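Local atomic coordinates of monosaccharide ABC transporter substrate-binding protein, CUT2 family (Acidothermus cellulolyticus, PDB entry 4RU1), a protein that binds myo-inositol between its two lobes and probably delivers such a ligand to an ABC-type carbohydrate transporter. Residues D59-D71 and V82-I94. Sequence-based numbering, arbitrary orientation.
Sequences DPDSTKEAVLIQD and VTIPDPPALIPAI
Ser62 OG donates to Asp86 OD2 at 2.7 Å, meeting the carboxylate from above, 40° out of its plane. The serine lies in the first turn of helix 62-71 and Asp86 is the N-cap residue of helix 87-94, so a single bond ties the starts of both helices; Ala89 CB rests 3.5 Å from the same hydroxyl. Leu90 then fits as a knob among Ser62, Glu65, Ala66 and Ile69, its CD2 3.4 Å from Ala66 N. Nearly parallel at 11°, with axes 8.6 Å apart, the helices illustrate how neighbouring helices pack against the parallel sheet of a periplasmic binding protein lobe. Farther along, Ile69 CD1 touches both Val82 CG2 and Ile94 CG1, while its CB faces Ala93 CB at 4.1 Å. On the sheet side, Glu65 stretches out fully, CG anti to the backbone N (chi1 -171°), and brings OE2 to 3.1 Å from Thr83 OG1, a hydroxyl that is hydrogen-bonded to His28 of the inositol pocket. OE1 lies 3.6 Å from Leu90 CD1, the two side chains crossing at about a right angle. Replacing Glu65 with alanine would probably open a gap beside Leu90 CD1 and deprive Thr83 of a neighbouring carboxylate.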
ATOM      1  N   ASP A  59       2.817 -11.957  -7.399  1.00 16.02           N
ATOM      2  CA  ASP A  59       1.752 -12.936  -7.241  1.00 16.80           C
ATOM      3  C   ASP A  59       1.021 -12.706  -5.942  1.00 17.42           C
ATOM      4  O   ASP A  59       1.644 -12.632  -4.891  1.00 15.71           O
ATOM      5  CB  ASP A  59       2.343 -14.345  -7.294  1.00 16.26           C
ATOM      6  CG  ASP A  59       1.286 -15.392  -7.755  1.00 17.46           C
ATOM      7  OD1 ASP A  59       0.282 -15.586  -7.031  1.00 17.79           O
ATOM      8  OD2 ASP A  59       1.498 -16.032  -8.759  1.00 18.34           O
ATOM      9  N   PRO A  60      -0.333 -12.677  -6.009  1.00 15.87           N
ATOM     10  CA  PRO A  60      -1.056 -12.470  -4.740  1.00 19.37           C
ATOM     11  C   PRO A  60      -1.128 -13.715  -3.826  1.00 17.37           C
ATOM     12  O   PRO A  60      -1.714 -13.651  -2.728  1.00 18.05           O
ATOM     13  CB  PRO A  60      -2.457 -12.055  -5.250  1.00 19.77           C
ATOM     14  CG  PRO A  60      -2.597 -12.814  -6.533  1.00 17.68           C
ATOM     15  CD  PRO A  60      -1.222 -12.684  -7.168  1.00 19.11           C
ATOM     16  N   ASP A  61      -0.659 -14.877  -4.318  1.00 16.61           N
ATOM     17  CA  ASP A  61      -0.452 -16.093  -3.490  1.00 18.47           C
ATOM     18  C   ASP A  61       0.966 -16.026  -2.884  1.00 18.66           C
ATOM     19  O   ASP A  61       1.977 -16.031  -3.587  1.00 16.14           O
ATOM     20  CB  ASP A  61      -0.650 -17.337  -4.406  1.00 17.76           C
ATOM     21  CG  ASP A  61      -0.380 -18.661  -3.751  1.00 28.09           C
ATOM     22  OD1 ASP A  61       0.338 -18.784  -2.759  1.00 25.78           O
ATOM     23  OD2 ASP A  61      -0.851 -19.651  -4.336  1.00 28.33           O
ATOM     24  N   SER A  62       1.020 -15.805  -1.573  1.00 16.66           N
ATOM     25  CA  SER A  62       2.304 -15.666  -0.937  1.00 15.16           C
ATOM     26  C   SER A  62       3.237 -16.869  -1.108  1.00 15.00           C
ATOM     27  O   SER A  62       4.439 -16.746  -0.982  1.00 15.80           O
ATOM     28  CB  SER A  62       2.108 -15.264   0.505  1.00 21.33           C
ATOM     29  OG  SER A  62       1.307 -16.219   1.146  1.00 20.47           O
ATOM     30  N   THR A  63       2.693 -18.089  -1.293  1.00 17.78           N
ATOM     31  CA  THR A  63       3.571 -19.262  -1.537  1.00 16.74           C
ATOM     32  C   THR A  63       4.246 -19.045  -2.888  1.00 14.50           C
ATOM     33  O   THR A  63       5.422 -19.364  -3.045  1.00 18.37           O
ATOM     34  CB  THR A  63       2.718 -20.576  -1.560  1.00 21.92           C
ATOM     35  OG1 THR A  63       1.970 -20.583  -0.352  1.00 27.03           O
ATOM     36  CG2 THR A  63       3.557 -21.801  -1.650  1.00 39.94           C
ATOM     37  N   LYS A  64       3.473 -18.500  -3.837  1.00 17.33           N
ATOM     38  CA  LYS A  64       4.004 -18.222  -5.191  1.00 14.44           C
ATOM     39  C   LYS A  64       4.997 -16.986  -5.141  1.00 15.59           C
ATOM     40  O   LYS A  64       5.982 -16.911  -5.852  1.00 16.32           O
ATOM     41  CB  LYS A  64       2.923 -18.061  -6.191  1.00 17.72           C
ATOM     42  CG  LYS A  64       2.235 -19.392  -6.500  1.00 16.77           C
ATOM     43  CD  LYS A  64       1.376 -19.316  -7.712  1.00 20.65           C
ATOM     44  CE  LYS A  64       1.075 -20.769  -8.127  1.00 17.43           C
ATOM     45  NZ  LYS A  64       0.430 -20.683  -9.438  1.00 18.13           N
ATOM     46  N   GLU A  65       4.693 -15.983  -4.336  1.00 15.33           N
ATOM     47  CA  GLU A  65       5.665 -14.888  -4.162  1.00 15.29           C
ATOM     48  C   GLU A  65       6.994 -15.379  -3.565  1.00 18.07           C
ATOM     49  O   GLU A  65       8.027 -14.909  -3.935  1.00 15.46           O
ATOM     50  CB  GLU A  65       5.069 -13.763  -3.311  1.00 16.62           C
ATOM     51  CG  GLU A  65       5.968 -12.499  -3.287  1.00 15.70           C
ATOM     52  CD  GLU A  65       5.485 -11.388  -2.402  1.00 19.86           C
ATOM     53  OE1 GLU A  65       4.425 -11.450  -1.746  1.00 16.52           O
ATOM     54  OE2 GLU A  65       6.309 -10.410  -2.294  1.00 17.27           O
ATOM     55  N   ALA A  66       6.943 -16.324  -2.624  1.00 14.40           N
ATOM     56  CA  ALA A  66       8.151 -16.937  -2.105  1.00 14.48           C
ATOM     57  C   ALA A  66       8.957 -17.507  -3.263  1.00 15.20           C
ATOM     58  O   ALA A  66      10.171 -17.412  -3.269  1.00 19.06           O
ATOM     59  CB  ALA A  66       7.790 -18.020  -1.121  1.00 19.94           C
ATOM     60  N   VAL A  67       8.304 -18.259  -4.135  1.00 15.04           N
ATOM     61  CA  VAL A  67       8.984 -18.889  -5.249  1.00 19.28           C
ATOM     62  C   VAL A  67       9.625 -17.832  -6.144  1.00 20.45           C
ATOM     63  O   VAL A  67      10.699 -18.011  -6.637  1.00 17.36           O
ATOM     64  CB  VAL A  67       7.984 -19.765  -6.008  1.00 17.84           C
ATOM     65  CG1 VAL A  67       8.582 -20.356  -7.272  1.00 17.93           C
ATOM     66  CG2 VAL A  67       7.531 -20.921  -5.121  1.00 21.05           C
ATOM     67  N   LEU A  68       8.940 -16.708  -6.376  1.00 15.78           N
ATOM     68  CA  LEU A  68       9.536 -15.593  -7.136  1.00 14.31           C
ATOM     69  C   LEU A  68      10.846 -15.103  -6.468  1.00 15.95           C
ATOM     70  O   LEU A  68      11.715 -14.698  -7.198  1.00 14.47           O
ATOM     71  CB  LEU A  68       8.528 -14.442  -7.319  1.00 15.96           C
ATOM     72  CG  LEU A  68       7.240 -14.700  -8.107  1.00 17.11           C
ATOM     73  CD1 LEU A  68       6.426 -13.463  -8.002  1.00 14.28           C
ATOM     74  CD2 LEU A  68       7.489 -15.105  -9.553  1.00 16.53           C
ATOM     75  N   ILE A  69      10.947 -15.066  -5.141  1.00 14.33           N
ATOM     76  CA  ILE A  69      12.194 -14.651  -4.443  1.00 14.19           C
ATOM     77  C   ILE A  69      13.283 -15.639  -4.791  1.00 20.10           C
ATOM     78  O   ILE A  69      14.382 -15.205  -5.153  1.00 16.10           O
ATOM     79  CB  ILE A  69      12.036 -14.535  -2.916  1.00 15.64           C
ATOM     80  CG1 ILE A  69      11.008 -13.453  -2.600  1.00 21.25           C
ATOM     81  CG2 ILE A  69      13.349 -14.160  -2.277  1.00 19.03           C
ATOM     82  CD1 ILE A  69      10.437 -13.478  -1.201  1.00 20.53           C
ATOM     83  N   GLN A  70      12.982 -16.938  -4.664  1.00 17.48           N
ATOM     84  CA  GLN A  70      13.915 -18.017  -5.073  1.00 16.77           C
ATOM     85  C   GLN A  70      14.417 -17.916  -6.521  1.00 15.20           C
ATOM     86  O   GLN A  70      15.616 -18.080  -6.785  1.00 17.52           O
ATOM     87  CB  GLN A  70      13.299 -19.376  -4.713  1.00 19.28           C
ATOM     88  CG  GLN A  70      13.072 -19.516  -3.196  1.00 45.17           C
ATOM     89  CD  GLN A  70      12.337 -20.777  -2.720  1.00113.34           C
ATOM     90  OE1 GLN A  70      11.269 -21.138  -3.214  1.00 31.13           O
ATOM     91  NE2 GLN A  70      12.892 -21.419  -1.695  1.00 33.69           N
ATOM     92  N   ASP A  71      13.502 -17.592  -7.453  1.00 14.41           N
ATOM     93  CA  ASP A  71      13.817 -17.390  -8.904  1.00 15.55           C
ATOM     94  C   ASP A  71      14.875 -16.341  -8.995  1.00 15.03           C
ATOM     95  O   ASP A  71      15.864 -16.545  -9.627  1.00 19.18           O
ATOM     96  CB  ASP A  71      12.664 -16.966  -9.806  1.00 19.31           C
ATOM     97  CG  ASP A  71      11.511 -18.017  -9.893  1.00 24.34           C
ATOM     98  OD1 ASP A  71      11.717 -19.227  -9.556  1.00 21.86           O
ATOM     99  OD2 ASP A  71      10.421 -17.560 -10.360  1.00 22.14           O
ATOM    100  N   VAL A  82      11.454  -6.338  -2.123  1.00 12.38           N
ATOM    101  CA  VAL A  82      10.370  -7.276  -1.893  1.00 12.68           C
ATOM    102  C   VAL A  82       9.323  -6.745  -0.921  1.00 12.60           C
ATOM    103  O   VAL A  82       9.615  -5.990  -0.006  1.00 13.64           O
ATOM    104  CB  VAL A  82      10.936  -8.578  -1.327  1.00 13.99           C
ATOM    105  CG1 VAL A  82      11.559  -8.421   0.052  1.00 21.61           C
ATOM    106  CG2 VAL A  82       9.910  -9.668  -1.376  1.00 15.73           C
ATOM    107  N   THR A  83       8.064  -7.121  -1.147  1.00 12.08           N
ATOM    108  CA  THR A  83       6.944  -6.814  -0.207  1.00 11.96           C
ATOM    109  C   THR A  83       6.676  -8.009   0.728  1.00 15.82           C
ATOM    110  O   THR A  83       6.897  -9.164   0.330  1.00 14.19           O
ATOM    111  CB  THR A  83       5.660  -6.444  -0.960  1.00 13.10           C
ATOM    112  OG1 THR A  83       5.176  -7.631  -1.618  1.00 13.61           O
ATOM    113  CG2 THR A  83       5.948  -5.403  -1.978  1.00 13.07           C
ATOM    114  N   ILE A  84       6.251  -7.777   1.960  1.00 12.05           N
ATOM    115  CA  ILE A  84       6.088  -8.851   2.928  1.00 11.18           C
ATOM    116  C   ILE A  84       4.683  -8.750   3.566  1.00 14.15           C
ATOM    117  O   ILE A  84       4.527  -8.586   4.759  1.00 15.94           O
ATOM    118  CB  ILE A  84       7.154  -8.837   4.038  1.00 15.11           C
ATOM    119  CG1 ILE A  84       8.527  -8.485   3.502  1.00 15.66           C
ATOM    120  CG2 ILE A  84       7.172 -10.181   4.759  1.00 16.65           C
ATOM    121  CD1 ILE A  84       9.580  -8.284   4.533  1.00 15.64           C
ATOM    122  N   PRO A  85       3.629  -9.038   2.773  1.00 12.57           N
ATOM    123  CA  PRO A  85       2.294  -9.032   3.319  1.00 14.33           C
ATOM    124  C   PRO A  85       2.004 -10.217   4.237  1.00 15.13           C
ATOM    125  O   PRO A  85       1.101 -10.215   5.029  1.00 14.51           O
ATOM    126  CB  PRO A  85       1.398  -9.056   2.069  1.00 15.42           C
ATOM    127  CG  PRO A  85       2.234  -9.802   1.047  1.00 16.90           C
ATOM    128  CD  PRO A  85       3.616  -9.196   1.309  1.00 12.94           C
ATOM    129  N   ASP A  86       2.681 -11.341   4.005  1.00 17.48           N
ATOM    130  CA  ASP A  86       2.435 -12.589   4.766  1.00 19.55           C
ATOM    131  C   ASP A  86       3.786 -13.069   5.271  1.00 19.01           C
ATOM    132  O   ASP A  86       4.448 -13.897   4.630  1.00 19.19           O
ATOM    133  CB  ASP A  86       1.830 -13.596   3.778  1.00 20.13           C
ATOM    134  CG  ASP A  86       1.380 -14.899   4.408  1.00 22.90           C
ATOM    135  OD1 ASP A  86       1.731 -15.205   5.582  1.00 33.83           O
ATOM    136  OD2 ASP A  86       0.670 -15.611   3.666  1.00 23.89           O
ATOM    137  N   PRO A  87       4.272 -12.554   6.411  1.00 21.52           N
ATOM    138  CA  PRO A  87       5.604 -12.885   6.917  1.00 17.50           C
ATOM    139  C   PRO A  87       5.852 -14.396   7.090  1.00 21.82           C
ATOM    140  O   PRO A  87       6.867 -14.870   6.583  1.00 21.02           O
ATOM    141  CB  PRO A  87       5.699 -12.079   8.223  1.00 22.53           C
ATOM    142  CG  PRO A  87       4.762 -10.890   7.938  1.00 22.64           C
ATOM    143  CD  PRO A  87       3.621 -11.518   7.231  1.00 22.50           C
ATOM    144  N   PRO A  88       4.891 -15.171   7.661  1.00 26.89           N
ATOM    145  CA  PRO A  88       5.223 -16.618   7.794  1.00 26.42           C
ATOM    146  C   PRO A  88       5.599 -17.264   6.465  1.00 21.61           C
ATOM    147  O   PRO A  88       6.443 -18.176   6.422  1.00 25.42           O
ATOM    148  CB  PRO A  88       3.900 -17.226   8.295  1.00 29.94           C
ATOM    149  CG  PRO A  88       3.258 -16.097   9.047  1.00 39.80           C
ATOM    150  CD  PRO A  88       3.531 -14.899   8.172  1.00 25.26           C
ATOM    151  N   ALA A  89       4.920 -16.829   5.393  1.00 17.39           N
ATOM    152  CA  ALA A  89       5.085 -17.455   4.082  1.00 19.65           C
ATOM    153  C   ALA A  89       6.320 -16.983   3.321  1.00 20.56           C
ATOM    154  O   ALA A  89       6.777 -17.668   2.368  1.00 18.71           O
ATOM    155  CB  ALA A  89       3.855 -17.209   3.259  1.00 18.81           C
ATOM    156  N   LEU A  90       6.900 -15.848   3.747  1.00 18.15           N
ATOM    157  CA  LEU A  90       7.899 -15.134   2.931  1.00 15.42           C
ATOM    158  C   LEU A  90       9.222 -14.950   3.601  1.00 15.91           C
ATOM    159  O   LEU A  90      10.229 -14.887   2.921  1.00 16.29           O
ATOM    160  CB  LEU A  90       7.391 -13.747   2.557  1.00 18.03           C
ATOM    161  CG  LEU A  90       6.231 -13.830   1.569  1.00 16.52           C
ATOM    162  CD1 LEU A  90       5.524 -12.481   1.486  1.00 16.97           C
ATOM    163  CD2 LEU A  90       6.614 -14.345   0.178  1.00 16.93           C
ATOM    164  N   ILE A  91       9.250 -14.859   4.936  1.00 19.53           N
ATOM    165  CA  ILE A  91      10.503 -14.702   5.693  1.00 17.09           C
ATOM    166  C   ILE A  91      11.591 -15.744   5.418  1.00 19.10           C
ATOM    167  O   ILE A  91      12.721 -15.388   5.156  1.00 21.04           O
ATOM    168  CB  ILE A  91      10.298 -14.492   7.223  1.00 21.53           C
ATOM    169  CG1 ILE A  91       9.460 -13.217   7.499  1.00 28.49           C
ATOM    170  CG2 ILE A  91      11.619 -14.360   7.938  1.00 22.89           C
ATOM    171  CD1 ILE A  91      10.061 -11.914   7.082  1.00 26.79           C
ATOM    172  N   PRO A  92      11.195 -17.027   5.352  1.00 20.46           N
ATOM    173  CA  PRO A  92      12.243 -18.048   5.077  1.00 16.49           C
ATOM    174  C   PRO A  92      12.947 -17.812   3.717  1.00 13.60           C
ATOM    175  O   PRO A  92      14.175 -17.877   3.656  1.00 23.19           O
ATOM    176  CB  PRO A  92      11.427 -19.335   5.049  1.00 20.45           C
ATOM    177  CG  PRO A  92      10.159 -19.083   5.795  1.00 34.22           C
ATOM    178  CD  PRO A  92       9.856 -17.628   5.484  1.00 21.76           C
ATOM    179  N   ALA A  93      12.186 -17.467   2.667  1.00 17.28           N
ATOM    180  CA  ALA A  93      12.804 -17.214   1.367  1.00 17.04           C
ATOM    181  C   ALA A  93      13.632 -15.942   1.406  1.00 22.95           C
ATOM    182  O   ALA A  93      14.678 -15.840   0.784  1.00 18.71           O
ATOM    183  CB  ALA A  93      11.748 -17.112   0.255  1.00 22.75           C
ATOM    184  N   ILE A  94      13.201 -14.950   2.176  1.00 16.04           N
ATOM    185  CA  ILE A  94      14.004 -13.750   2.277  1.00 17.57           C
ATOM    186  C   ILE A  94      15.346 -14.054   2.984  1.00 16.80           C
ATOM    187  O   ILE A  94      16.408 -13.669   2.472  1.00 18.62           O
ATOM    188  CB  ILE A  94      13.239 -12.542   2.915  1.00 14.23           C
ATOM    189  CG1 ILE A  94      12.007 -12.144   2.088  1.00 15.82           C
ATOM    190  CG2 ILE A  94      14.192 -11.392   3.116  1.00 14.79           C
ATOM    191  CD1 ILE A  94      10.993 -11.272   2.759  1.00 16.21           C
TER